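Local coordinates for protein acetyl-CoA acetyltransferase (Mycobacterium smegmatis, PDB 4EGV) that adopts the thiolase fold as a monomeric thiolase-like protein and possibly has acyltransferase activity, at residues V136-G141 / A274-S279. Sequence-based numbering, arbitrary orientation.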
loop_
_atom_site.group_PDB
_atom_site.type_symbol
_atom_site.label_atom_id
_atom_site.label_comp_id
_atom_site.label_asym_id
_atom_site.label_seq_id
_atom_site.Cartn_x
_atom_site.Cartn_y
_atom_site.Cartn_z
ATOM N N VAL A 136 18.519 18.952 3.724
ATOM C CA VAL A 136 17.322 18.882 4.564
ATOM C C VAL A 136 16.037 18.829 3.737
ATOM O O VAL A 136 15.740 19.723 2.950
ATOM C CB VAL A 136 17.232 20.035 5.574
ATOM C CG1 VAL A 136 16.087 19.813 6.556
ATOM C CG2 VAL A 136 18.533 20.205 6.293
ATOM N N VAL A 137 15.276 17.769 3.938
ATOM C CA VAL A 137 14.104 17.534 3.153
ATOM C C VAL A 137 12.901 17.344 4.060
ATOM O O VAL A 137 12.987 16.720 5.084
ATOM C CB VAL A 137 14.303 16.277 2.259
ATOM C CG1 VAL A 137 13.020 15.917 1.451
ATOM C CG2 VAL A 137 15.504 16.453 1.341
ATOM N N LEU A 138 11.776 17.905 3.660
ATOM C CA LEU A 138 10.490 17.681 4.320
ATOM C C LEU A 138 9.495 17.005 3.382
ATOM O O LEU A 138 9.237 17.468 2.301
ATOM C CB LEU A 138 9.888 18.993 4.875
ATOM C CG LEU A 138 8.602 18.850 5.706
ATOM C CD1 LEU A 138 8.866 17.987 6.955
ATOM C CD2 LEU A 138 8.012 20.172 6.106
ATOM N N ILE A 139 8.947 15.887 3.830
ATOM C CA ILE A 139 7.937 15.150 3.118
ATOM C C ILE A 139 6.592 15.257 3.858
ATOM O O ILE A 139 6.560 15.290 5.080
ATOM C CB ILE A 139 8.425 13.711 3.002
ATOM C CG1 ILE A 139 9.575 13.636 2.006
ATOM C CG2 ILE A 139 7.334 12.737 2.563
ATOM C CD1 ILE A 139 10.410 12.368 2.165
ATOM N N PHE A 140 5.487 15.362 3.143
ATOM C CA PHE A 140 4.211 15.487 3.821
ATOM C C PHE A 140 3.080 15.060 2.905
ATOM O O PHE A 140 3.264 14.920 1.699
ATOM C CB PHE A 140 3.976 16.909 4.377
ATOM C CG PHE A 140 4.289 17.998 3.397
ATOM C CD1 PHE A 140 3.446 18.258 2.327
ATOM C CD2 PHE A 140 5.463 18.728 3.516
ATOM C CE1 PHE A 140 3.743 19.243 1.397
ATOM C CE2 PHE A 140 5.788 19.738 2.555
ATOM C CZ PHE A 140 4.906 19.981 1.505
ATOM N N GLY A 141 1.910 14.810 3.485
ATOM C CA GLY A 141 0.740 14.466 2.707
ATOM C C GLY A 141 -0.467 14.640 3.579
ATOM O O GLY A 141 -0.302 14.788 4.753
ATOM N N ALA A 274 3.860 14.078 8.219
ATOM C CA ALA A 274 5.080 14.663 7.685
ATOM C C ALA A 274 6.318 13.943 8.185
ATOM O O ALA A 274 6.340 13.447 9.299
ATOM C CB ALA A 274 5.141 16.112 8.021
ATOM N N LEU A 275 7.344 13.870 7.345
ATOM C CA LEU A 275 8.648 13.355 7.756
ATOM C C LEU A 275 9.784 14.341 7.520
ATOM O O LEU A 275 9.944 14.876 6.459
ATOM C CB LEU A 275 8.978 12.018 7.049
ATOM C CG LEU A 275 7.891 10.933 6.963
ATOM C CD1 LEU A 275 8.196 9.904 5.891
ATOM C CD2 LEU A 275 7.649 10.282 8.311
ATOM N N LEU A 276 10.592 14.555 8.526
ATOM C CA LEU A 276 11.734 15.402 8.397
ATOM C C LEU A 276 13.012 14.585 8.371
ATOM O O LEU A 276 13.279 13.830 9.259
ATOM C CB LEU A 276 11.733 16.399 9.540
ATOM C CG LEU A 276 12.760 17.535 9.638
ATOM C CD1 LEU A 276 12.811 18.505 8.404
ATOM C CD2 LEU A 276 12.502 18.238 10.956
HETATM N N MSE A 277 13.803 14.772 7.331
HETATM C CA MSE A 277 14.958 13.955 7.044
HETATM C C MSE A 277 16.141 14.831 6.719
HETATM O O MSE A 277 15.991 15.903 6.150
HETATM C CB MSE A 277 14.639 13.117 5.844
HETATM C CG MSE A 277 15.567 11.934 5.617
HETATM SE SE MSE A 277 15.033 10.885 4.000
HETATM C CE MSE A 277 13.107 11.131 4.145
HETATM N N MSE A 278 17.326 14.356 7.057
HETATM C CA MSE A 278 18.539 15.173 7.023
HETATM C C MSE A 278 19.780 14.308 6.880
HETATM O O MSE A 278 19.756 13.130 7.172
HETATM C CB MSE A 278 18.697 15.898 8.360
HETATM C CG MSE A 278 18.251 17.298 8.459
HETATM SE SE MSE A 278 18.344 17.912 10.344
HETATM C CE MSE A 278 18.980 16.259 11.064
ATOM N N SER A 279 20.883 14.934 6.486
ATOM C CA SER A 279 22.196 14.360 6.634
ATOM C C SER A 279 22.562 14.450 8.089
ATOM O O SER A 279 22.196 15.373 8.769
ATOM C CB SER A 279 23.214 15.090 5.764
ATOM O OG SER A 279 23.309 16.448 6.086
#
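Val137 and Met277 face each other as an antiparallel hydrogen-bonded pair, and Ile139 and Leu275 form the next one, so four backbone bonds stitch residues 136-141 to residues 274-279. The bond from Val137 N to Met277 O, 3.0 Å, is almost straight at the hydrogen, as is that from Ile139 N to Leu275 O; the return bond from Leu275 N to Ile139 O is more bent (154°). On the face carrying these four side chains, Ile139 and the selenomethionine at Met277 slant across one another. Ile139 CD1 meets Met277 CE at 3.6 Å, a diagonal contact between methyl groups, with the selenomethionine chain bent at its end.

Such a ladder shows how a thiolase fold unites its pieces: strands 136-143 and 271-279, far apart in sequence, lie side by side within one mixed sheet that, at this point, has helices against both faces. The other face is built from the non-hydrogen-bonded pairs. Here Val136 lies alongside Met278 and points the same way, with Val136 CG2 3.6 Å from Met278 CG. With Leu138 CG anti to the backbone N (chi1 -174°), beside the carbonyl carbon, Leu138 CD1 lies against the backbone at Leu275 and 4.2 Å from Leu276 CB. Phe140 touches by its CB alone, 3.9 Å from Ala274 CB; its ring swings away from that strand and presents its edge, in plane, to Leu138 CG.

Outward from this pairing, helix 117-130 packs Ile129 against Val137 and Met277, while Met385 of helix 383-397 touches Ile139 and Leu275. Against Leu138 and Phe140 lies helix 93-101, through Ile101 for the first and Pro94 and Val97 for the second. Backbone bonds from Leu138 and Phe140 to Ala72 continue the sheet into strand 70-73.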